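Long-range contacts in 4'-phospho-dehydrooxetanocin synthase (Bacillus megaterium, PDB 5UL3), which catalyses the oxidative ring contraction of dAMP to an oxetane aldehyde in oxetanocin A biosynthesis, using cobalamin, a [4Fe-4S] cluster and S-adenosylmethionine: residues 125-130 and 187-192; 478-483 and 588-593; 608-613 and 718-723. All coordinates share one frame; numbering follows the deposited sequence.

Contact 1: residues 125-130 and 187-192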
loop_
_atom_site.group_PDB
_atom_site.type_symbol
_atom_site.label_atom_id
_atom_site.label_comp_id
_atom_site.label_asym_id
_atom_site.label_seq_id
_atom_site.Cartn_x
_atom_site.Cartn_y
_atom_site.Cartn_z
ATOM N N LEU A 125 2.608 -6.843 12.284
ATOM C CA LEU A 125 2.292 -5.927 13.374
ATOM C C LEU A 125 1.293 -4.871 12.918
ATOM O O LEU A 125 1.130 -4.600 11.726
ATOM C CB LEU A 125 3.556 -5.249 13.917
ATOM C CG LEU A 125 4.729 -6.164 14.248
ATOM C CD1 LEU A 125 5.823 -5.407 14.990
ATOM C CD2 LEU A 125 4.279 -7.398 15.019
ATOM N N CYS A 126 0.609 -4.269 13.895
ATOM C CA CYS A 126 -0.381 -3.237 13.620
ATOM C C CYS A 126 -0.628 -2.459 14.902
ATOM O O CYS A 126 -0.836 -3.063 15.958
ATOM C CB CYS A 126 -1.705 -3.834 13.121
ATOM S SG CYS A 126 -2.942 -2.569 12.583
ATOM N N VAL A 127 -0.591 -1.133 14.807
ATOM C CA VAL A 127 -1.087 -0.266 15.873
ATOM C C VAL A 127 -2.560 -0.041 15.553
ATOM O O VAL A 127 -2.900 0.800 14.720
ATOM C CB VAL A 127 -0.300 1.041 15.955
ATOM C CG1 VAL A 127 -0.785 1.894 17.126
ATOM C CG2 VAL A 127 1.191 0.760 16.084
ATOM N N ILE A 128 -3.439 -0.836 16.169
ATOM C CA ILE A 128 -4.831 -0.845 15.725
ATOM C C ILE A 128 -5.544 0.467 16.030
ATOM O O ILE A 128 -6.579 0.754 15.415
ATOM C CB ILE A 128 -5.617 -2.025 16.329
ATOM C CG1 ILE A 128 -5.382 -2.127 17.836
ATOM C CG2 ILE A 128 -5.260 -3.327 15.619
ATOM C CD1 ILE A 128 -6.096 -3.310 18.458
ATOM N N GLU A 129 -5.025 1.274 16.960
ATOM C CA GLU A 129 -5.608 2.597 17.183
ATOM C C GLU A 129 -5.571 3.429 15.909
ATOM O O GLU A 129 -6.547 4.114 15.574
ATOM C CB GLU A 129 -4.874 3.336 18.302
ATOM C CG GLU A 129 -4.716 2.550 19.579
ATOM C CD GLU A 129 -3.398 1.804 19.631
ATOM O OE1 GLU A 129 -2.440 2.330 20.241
ATOM O OE2 GLU A 129 -3.320 0.698 19.046
ATOM N N ASN A 130 -4.455 3.373 15.178
ATOM C CA ASN A 130 -4.263 4.215 14.006
ATOM C C ASN A 130 -4.786 3.591 12.721
ATOM O O ASN A 130 -5.009 4.316 11.744
ATOM C CB ASN A 130 -2.779 4.555 13.848
ATOM C CG ASN A 130 -2.220 5.267 15.065
ATOM O OD1 ASN A 130 -2.961 5.900 15.819
ATOM N ND2 ASN A 130 -0.914 5.163 15.266
ATOM N N PHE A 187 6.298 1.377 9.437
ATOM C CA PHE A 187 6.306 2.714 10.031
ATOM C C PHE A 187 5.488 2.761 11.312
ATOM O O PHE A 187 4.342 2.301 11.352
ATOM C CB PHE A 187 5.739 3.740 9.044
ATOM C CG PHE A 187 6.600 3.965 7.836
ATOM C CD1 PHE A 187 7.726 4.776 7.917
ATOM C CD2 PHE A 187 6.287 3.380 6.619
ATOM C CE1 PHE A 187 8.530 4.990 6.811
ATOM C CE2 PHE A 187 7.094 3.603 5.496
ATOM C CZ PHE A 187 8.209 4.409 5.601
ATOM N N GLY A 188 6.078 3.347 12.351
ATOM C CA GLY A 188 5.389 3.556 13.611
ATOM C C GLY A 188 5.331 2.351 14.519
ATOM O O GLY A 188 4.696 2.426 15.580
ATOM N N GLN A 189 5.964 1.241 14.143
ATOM C CA GLN A 189 5.833 -0.007 14.881
ATOM C C GLN A 189 7.089 -0.380 15.661
ATOM O O GLN A 189 7.187 -1.519 16.125
ATOM C CB GLN A 189 5.461 -1.142 13.919
ATOM C CG GLN A 189 4.079 -0.978 13.302
ATOM C CD GLN A 189 3.792 -1.984 12.203
ATOM O OE1 GLN A 189 4.642 -2.805 11.849
ATOM N NE2 GLN A 189 2.581 -1.930 11.666
ATOM N N LYS A 190 8.058 0.534 15.801
ATOM C CA LYS A 190 9.275 0.212 16.545
ATOM C C LYS A 190 8.962 -0.261 17.962
ATOM O O LYS A 190 9.467 -1.298 18.407
ATOM C CB LYS A 190 10.209 1.416 16.622
ATOM C CG LYS A 190 11.334 1.176 17.639
ATOM C CD LYS A 190 12.012 2.447 18.106
ATOM C CE LYS A 190 13.030 2.149 19.206
ATOM N NZ LYS A 190 13.542 3.399 19.843
ATOM N N LYS A 191 8.161 0.516 18.698
ATOM C CA LYS A 191 7.862 0.185 20.092
ATOM C C LYS A 191 7.152 -1.163 20.207
ATOM O O LYS A 191 7.505 -1.990 21.056
ATOM C CB LYS A 191 7.028 1.315 20.710
ATOM C CG LYS A 191 6.366 0.993 22.043
ATOM C CD LYS A 191 5.575 2.195 22.549
ATOM C CE LYS A 191 4.791 1.867 23.811
ATOM N NZ LYS A 191 3.998 3.037 24.293
ATOM N N LEU A 192 6.172 -1.416 19.337
ATOM C CA LEU A 192 5.498 -2.711 19.295
ATOM C C LEU A 192 6.472 -3.845 18.974
ATOM O O LEU A 192 6.443 -4.913 19.603
ATOM C CB LEU A 192 4.383 -2.644 18.256
ATOM C CG LEU A 192 3.300 -3.687 18.140
ATOM C CD1 LEU A 192 2.637 -3.878 19.490
ATOM C CD2 LEU A 192 2.303 -3.153 17.143
HETATM O O HOH W 1 0.485 -0.017 12.305
#
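A single water lies between Val127 and Gln189 and accepts a hydrogen bond from each: Val127 N reaches its oxygen over 2.9 Å, and Gln189 NE2 does so over the same 2.9 Å. The peptide N-H of Val127 is thereby satisfied without a strand partner. The glutamine amide also lies alongside the backbone of Leu125, with Gln189 NE2 3.0 Å from Leu125 O and Gln189 OE1 3.4 Å from Leu125 CB. Its rotation is settled from the other end, because OE1 accepts a hydrogen bond from the backbone N of Asn186, which leaves NE2 to face the water. Glutamine suits the place because its side chain, extended beyond CG (chi2 172°), carries a donor and an acceptor far enough to serve the water and the Asn186 peptide together.

Both segments follow neighbouring parallel strands, 119-124 and 180-184, of the cobalamin-binding Rossmann domain. They leave the C-terminal ends of these strands, the edge at which such folds characteristically bind their cofactor; Phe187 touches the cobalamin. Gln189 occupies the N-cap position of helix 190-205, and Gly188 precedes it with a positive phi of 81°, a conformation that glycine adopts easily.

One turn along, Leu192 turns a methyl towards the strand-end loop. With CG anti to the backbone N (chi1 -167°), its CD2 branch sits 3.4 Å from Cys126 O. The same methyl also packs on Leu125 CB and Val127 CG2, so that one branched side chain covers three successive residues. Met160 touches Leu125, Cys126 and Leu192. Beside this apolar patch, the buried backbone N of Cys126 has no modelled partner, while Val127 CG2 lies 3.9 Å from Gly188 O.

Contact 2: residues 478-483 and 588-593. With EDO (1,2-ethanediol), chain Q.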
loop_
_atom_site.group_PDB
_atom_site.type_symbol
_atom_site.label_atom_id
_atom_site.label_comp_id
_atom_site.label_asym_id
_atom_site.label_seq_id
_atom_site.Cartn_x
_atom_site.Cartn_y
_atom_site.Cartn_z
ATOM N N GLN A 478 11.551 21.835 1.682
ATOM C CA GLN A 478 12.497 22.582 2.501
ATOM C C GLN A 478 13.509 23.360 1.672
ATOM O O GLN A 478 14.047 24.360 2.159
ATOM C CB GLN A 478 13.216 21.627 3.462
ATOM C CG GLN A 478 12.339 21.100 4.610
ATOM C CD GLN A 478 11.528 19.854 4.252
ATOM O OE1 GLN A 478 11.456 19.444 3.090
ATOM N NE2 GLN A 478 10.931 19.241 5.265
ATOM N N LEU A 479 13.767 22.953 0.435
ATOM C CA LEU A 479 14.745 23.661 -0.382
ATOM C C LEU A 479 14.128 24.778 -1.212
ATOM O O LEU A 479 14.852 25.429 -1.974
ATOM C CB LEU A 479 15.484 22.675 -1.298
ATOM C CG LEU A 479 16.244 21.594 -0.523
ATOM C CD1 LEU A 479 16.999 20.640 -1.443
ATOM C CD2 LEU A 479 17.194 22.249 0.477
ATOM N N MET A 480 12.827 25.031 -1.073
ATOM C CA MET A 480 12.169 26.078 -1.842
ATOM C C MET A 480 12.620 27.453 -1.359
ATOM O O MET A 480 12.601 27.739 -0.159
ATOM C CB MET A 480 10.648 25.978 -1.708
ATOM C CG MET A 480 9.874 26.963 -2.605
ATOM S SD MET A 480 8.111 26.989 -2.194
ATOM C CE MET A 480 7.639 25.290 -2.614
ATOM N N LYS A 481 12.991 28.307 -2.303
ATOM C CA LYS A 481 13.433 29.667 -2.018
ATOM C C LYS A 481 12.418 30.641 -2.591
ATOM O O LYS A 481 12.128 30.604 -3.794
ATOM C CB LYS A 481 14.824 29.920 -2.603
ATOM C CG LYS A 481 15.926 29.180 -1.865
ATOM C CD LYS A 481 17.315 29.586 -2.341
ATOM C CE LYS A 481 18.378 28.944 -1.465
ATOM N NZ LYS A 481 19.751 29.277 -1.930
ATOM N N GLY A 482 11.896 31.510 -1.737
ATOM C CA GLY A 482 10.917 32.496 -2.149
ATOM C C GLY A 482 9.535 31.893 -2.291
ATOM O O GLY A 482 9.316 30.702 -2.073
ATOM N N LEU A 483 8.590 32.738 -2.699
ATOM C CA LEU A 483 7.182 32.372 -2.778
ATOM C C LEU A 483 6.724 31.981 -4.181
ATOM O O LEU A 483 5.570 31.557 -4.338
ATOM C CB LEU A 483 6.314 33.530 -2.261
ATOM C CG LEU A 483 6.509 33.931 -0.796
ATOM C CD1 LEU A 483 5.766 35.229 -0.465
ATOM C CD2 LEU A 483 6.061 32.816 0.145
ATOM N N LYS A 588 13.133 30.799 5.712
ATOM C CA LYS A 588 12.399 30.862 6.980
ATOM C C LYS A 588 10.934 31.231 6.791
ATOM O O LYS A 588 10.081 30.772 7.558
ATOM C CB LYS A 588 13.043 31.870 7.932
ATOM C CG LYS A 588 14.307 31.399 8.637
ATOM C CD LYS A 588 14.607 32.303 9.839
ATOM C CE LYS A 588 16.011 32.084 10.388
ATOM N NZ LYS A 588 17.060 32.601 9.463
ATOM N N THR A 589 10.624 32.080 5.808
ATOM C CA THR A 589 9.229 32.409 5.536
ATOM C C THR A 589 8.452 31.162 5.124
ATOM O O THR A 589 7.384 30.861 5.680
ATOM C CB THR A 589 9.138 33.474 4.442
ATOM O OG1 THR A 589 9.896 34.631 4.828
ATOM C CG2 THR A 589 7.702 33.888 4.236
ATOM N N ASN A 590 8.989 30.422 4.155
ATOM C CA ASN A 590 8.357 29.172 3.734
ATOM C C ASN A 590 8.226 28.193 4.893
ATOM O O ASN A 590 7.175 27.555 5.058
ATOM C CB ASN A 590 9.139 28.569 2.574
ATOM C CG ASN A 590 8.976 29.371 1.302
ATOM O OD1 ASN A 590 8.076 30.201 1.210
ATOM N ND2 ASN A 590 9.833 29.126 0.315
ATOM N N GLY A 591 9.262 28.074 5.729
ATOM C CA GLY A 591 9.134 27.270 6.941
ATOM C C GLY A 591 8.024 27.743 7.864
ATOM O O GLY A 591 7.297 26.933 8.456
ATOM N N ASN A 592 7.882 29.062 8.015
ATOM C CA ASN A 592 6.805 29.595 8.843
ATOM C C ASN A 592 5.439 29.318 8.226
ATOM O O ASN A 592 4.472 29.052 8.948
ATOM C CB ASN A 592 6.986 31.102 9.056
ATOM C CG ASN A 592 8.193 31.434 9.903
ATOM O OD1 ASN A 592 8.742 30.574 10.592
ATOM N ND2 ASN A 592 8.610 32.699 9.864
ATOM N N LEU A 593 5.338 29.392 6.900
ATOM C CA LEU A 593 4.071 29.115 6.238
ATOM C C LEU A 593 3.696 27.641 6.366
ATOM O O LEU A 593 2.526 27.306 6.597
ATOM C CB LEU A 593 4.156 29.517 4.771
ATOM C CG LEU A 593 4.158 31.008 4.449
ATOM C CD1 LEU A 593 4.525 31.159 2.977
ATOM C CD2 LEU A 593 2.804 31.609 4.735
HETATM C C1 EDO Q . 11.647 35.991 9.207
HETATM O O1 EDO Q . 12.187 34.893 9.954
HETATM C C2 EDO Q . 10.660 35.455 8.179
HETATM O O2 EDO Q . 10.526 36.376 7.095
#
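Asn590 points its side-chain amide from helix 588-617 straight at the chain between Met480 and Gly482, and ND2 spends both its protons there. The N-H towards Gly482 O is nearly straight, 2.9 Å long with an angle of 170° at hydrogen; the one from Asn590 ND2 to Met480 O is 3.1 Å and more bent, at 147°. Both oxygens lie close to the amide plane, yet each carbonyl is met from above its own plane.

The methionine side chain crosses the asparagine at about a right angle. Because Met480 CG stands anti to the backbone N (chi1 -174°), the chain runs past the amide, with CG 3.6 Å from Asn590 ND2. On the amide's oxygen side, Leu483 comes in obliquely and sets CD2 3.5 Å from Asn590 OD1. The same methyl packs 3.6 Å from Leu593 CD1, one helical turn beyond Asn590, these two side chains crossing at about a right angle. Leu486 and Leu648 extend this apolar layer.

Gly482 has a positive phi, which glycine adopts easily, and Asp587 binds both its N and that of Asn590. Thr589 OG1 shares a 2.9 Å hydrogen bond with O2 of a 1,2-ethanediol, probably from the crystallisation liquor. A short amide thus serves two carbonyls of an irregular segment, and its directional bonds fix where the radical SAM segment meets the helix, while the leucines supply less directional packing.

Contact 3: residues 608-613 and 718-723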
loop_
_atom_site.group_PDB
_atom_site.type_symbol
_atom_site.label_atom_id
_atom_site.label_comp_id
_atom_site.label_asym_id
_atom_site.label_seq_id
_atom_site.Cartn_x
_atom_site.Cartn_y
_atom_site.Cartn_z
ATOM N N MET A 608 -13.372 18.227 12.046
ATOM C CA MET A 608 -13.448 17.640 10.708
ATOM C C MET A 608 -13.373 16.115 10.743
ATOM O O MET A 608 -14.025 15.443 9.924
ATOM C CB MET A 608 -12.354 18.212 9.805
ATOM C CG MET A 608 -12.553 19.688 9.489
ATOM S SD MET A 608 -14.254 20.182 9.115
ATOM C CE MET A 608 -14.645 19.092 7.734
ATOM N N TYR A 609 -12.607 15.543 11.675
ATOM C CA TYR A 609 -12.642 14.093 11.835
ATOM C C TYR A 609 -14.044 13.627 12.206
ATOM O O TYR A 609 -14.534 12.613 11.691
ATOM C CB TYR A 609 -11.638 13.654 12.901
ATOM C CG TYR A 609 -11.670 12.173 13.233
ATOM C CD1 TYR A 609 -10.868 11.273 12.545
ATOM C CD2 TYR A 609 -12.488 11.681 14.245
ATOM C CE1 TYR A 609 -10.886 9.919 12.849
ATOM C CE2 TYR A 609 -12.512 10.332 14.556
ATOM C CZ TYR A 609 -11.709 9.457 13.857
ATOM O OH TYR A 609 -11.728 8.114 14.163
ATOM N N THR A 610 -14.707 14.362 13.095
ATOM C CA THR A 610 -16.050 13.973 13.526
ATOM C C THR A 610 -17.048 14.054 12.372
ATOM O O THR A 610 -17.863 13.143 12.181
ATOM C CB THR A 610 -16.490 14.858 14.686
ATOM O OG1 THR A 610 -15.530 14.754 15.742
ATOM C CG2 THR A 610 -17.873 14.424 15.207
ATOM N N ILE A 611 -16.998 15.139 11.598
ATOM C CA ILE A 611 -17.861 15.286 10.427
ATOM C C ILE A 611 -17.630 14.141 9.452
ATOM O O ILE A 611 -18.578 13.554 8.913
ATOM C CB ILE A 611 -17.614 16.653 9.770
ATOM C CG1 ILE A 611 -18.238 17.763 10.635
ATOM C CG2 ILE A 611 -18.125 16.683 8.314
ATOM C CD1 ILE A 611 -17.804 19.150 10.253
ATOM N N LYS A 612 -16.365 13.794 9.224
ATOM C CA LYS A 612 -16.059 12.694 8.313
ATOM C C LYS A 612 -16.590 11.371 8.851
ATOM O O LYS A 612 -17.123 10.549 8.092
ATOM C CB LYS A 612 -14.545 12.634 8.089
ATOM C CG LYS A 612 -14.085 11.963 6.806
ATOM C CD LYS A 612 -12.748 12.587 6.355
ATOM C CE LYS A 612 -11.944 13.132 7.553
ATOM N NZ LYS A 612 -10.623 13.748 7.195
ATOM N N SER A 613 -16.446 11.148 10.159
ATOM C CA SER A 613 -16.946 9.929 10.787
ATOM C C SER A 613 -18.467 9.831 10.689
ATOM O O SER A 613 -19.009 8.755 10.409
ATOM C CB SER A 613 -16.506 9.882 12.250
ATOM O OG SER A 613 -17.061 8.769 12.922
ATOM N N ASP A 718 -22.398 9.630 21.686
ATOM C CA ASP A 718 -21.585 10.300 22.695
ATOM C C ASP A 718 -21.463 11.810 22.469
ATOM O O ASP A 718 -20.630 12.451 23.118
ATOM C CB ASP A 718 -20.190 9.667 22.767
ATOM C CG ASP A 718 -19.524 9.547 21.408
ATOM O OD1 ASP A 718 -20.102 10.025 20.409
ATOM O OD2 ASP A 718 -18.418 8.967 21.336
ATOM N N HIS A 719 -22.268 12.384 21.572
ATOM C CA HIS A 719 -22.306 13.832 21.347
ATOM C C HIS A 719 -20.954 14.383 20.902
ATOM O O HIS A 719 -20.542 15.466 21.317
ATOM C CB HIS A 719 -22.804 14.555 22.600
ATOM C CG HIS A 719 -24.117 14.040 23.081
ATOM N ND1 HIS A 719 -25.319 14.556 22.649
ATOM C CD2 HIS A 719 -24.420 13.013 23.909
ATOM C CE1 HIS A 719 -26.308 13.889 23.214
ATOM N NE2 HIS A 719 -25.790 12.947 23.983
ATOM N N ARG A 720 -20.280 13.649 20.017
ATOM C CA ARG A 720 -18.940 14.039 19.595
ATOM C C ARG A 720 -18.947 15.345 18.800
ATOM O O ARG A 720 -18.059 16.191 18.986
ATOM C CB ARG A 720 -18.304 12.912 18.780
ATOM C CG ARG A 720 -16.853 13.169 18.373
ATOM C CD ARG A 720 -15.904 13.012 19.549
ATOM N NE ARG A 720 -15.900 11.645 20.065
ATOM C CZ ARG A 720 -15.094 10.683 19.626
ATOM N NH1 ARG A 720 -14.223 10.937 18.657
ATOM N NH2 ARG A 720 -15.159 9.467 20.155
ATOM N N LEU A 721 -19.922 15.537 17.901
ATOM C CA LEU A 721 -19.934 16.782 17.139
ATOM C C LEU A 721 -20.239 17.971 18.045
ATOM O O LEU A 721 -19.594 19.019 17.939
ATOM C CB LEU A 721 -20.934 16.714 15.981
ATOM C CG LEU A 721 -20.860 17.901 15.009
ATOM C CD1 LEU A 721 -19.462 18.066 14.410
ATOM C CD2 LEU A 721 -21.886 17.790 13.871
ATOM N N HIS A 722 -21.213 17.831 18.944
ATOM C CA HIS A 722 -21.456 18.893 19.916
ATOM C C HIS A 722 -20.187 19.214 20.700
ATOM O O HIS A 722 -19.802 20.383 20.835
ATOM C CB HIS A 722 -22.578 18.498 20.875
ATOM C CG HIS A 722 -22.787 19.490 21.980
ATOM N ND1 HIS A 722 -22.292 19.302 23.255
ATOM C CD2 HIS A 722 -23.411 20.692 21.993
ATOM C CE1 HIS A 722 -22.615 20.338 24.008
ATOM N NE2 HIS A 722 -23.294 21.196 23.267
ATOM N N ASN A 723 -19.509 18.182 21.204
ATOM C CA ASN A 723 -18.336 18.410 22.050
ATOM C C ASN A 723 -17.192 19.043 21.267
ATOM O O ASN A 723 -16.556 19.987 21.748
ATOM C CB ASN A 723 -17.871 17.101 22.692
ATOM C CG ASN A 723 -18.857 16.562 23.723
ATOM O OD1 ASN A 723 -19.683 17.300 24.259
ATOM N ND2 ASN A 723 -18.764 15.266 24.004
#
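Within the C-terminal helix bundle, the first turn of helix 720-730 lies against the side of the long helix 588-617. The backbones come very near: the CA atoms of Thr610 and Leu721 are 6.0 Å apart, a spacing that favours a small side chain between them. Threonine fills this role. Its methyl, anti to the backbone N, projects at the other helix and lodges 3.6 Å from Leu721 N and 3.9 Å from Leu721 CB. Its hydroxyl is kept occupied by its own helix, bonding to the carbonyl of Gly606 one turn earlier, so a beta-branched polar residue can be buried at an essentially apolar junction.

Arg720 passes obliquely across the threonine and offers its aliphatic part: CG is 3.3 Å from Thr610 OG1. Bends at chi2 and chi3 (74° and 63°) then swing the guanidinium back over the outside of the junction. There NH2 forms a long salt bridge of 3.5 Å with Asp718 OD2, and NH1 approaches the ring of Tyr609 obliquely. An arginine therefore suits this exposed margin, since its methylenes pack while its charge stays at the surface.

On the inner side, Ile611 CG1 meets Leu721 CD1 at 4.0 Å, two branched chains crossing at a slant. The start of the second helix is pinned by side chains just before it, Asp715 accepting from the backbone N of Leu721 and of His722, and Ser716 OG bonding to that of Arg720. Beyond the Ile611-Leu721 pair, Leu721 continues onto Val704 and Leu708 of helix 683-709, and Ile611 onto Met630 of helix 620-648, so the helix pair rests on two further members of the bundle.

In the fold
Along the chain the three contacts follow in series, each closing before the next opens. Contact 1 joins the loop after strand 119-124 to the start of helix 190-205 in the cobalamin-binding Rossmann domain; contact 2 joins the radical SAM region to the start of helix 588-617; contact 3 packs a later part of that same helix against helix 720-730. Contacts 2 and 3 thus share one long rod, yet their centres lie about 34 Å apart. Contact 1 is about 32 Å from contact 2 and 25 Å from contact 3 between centres, although the nearest atoms of contacts 1 and 3 are about 7 Å apart. Helix 588-617 therefore links the radical SAM region with the C-terminal bundle.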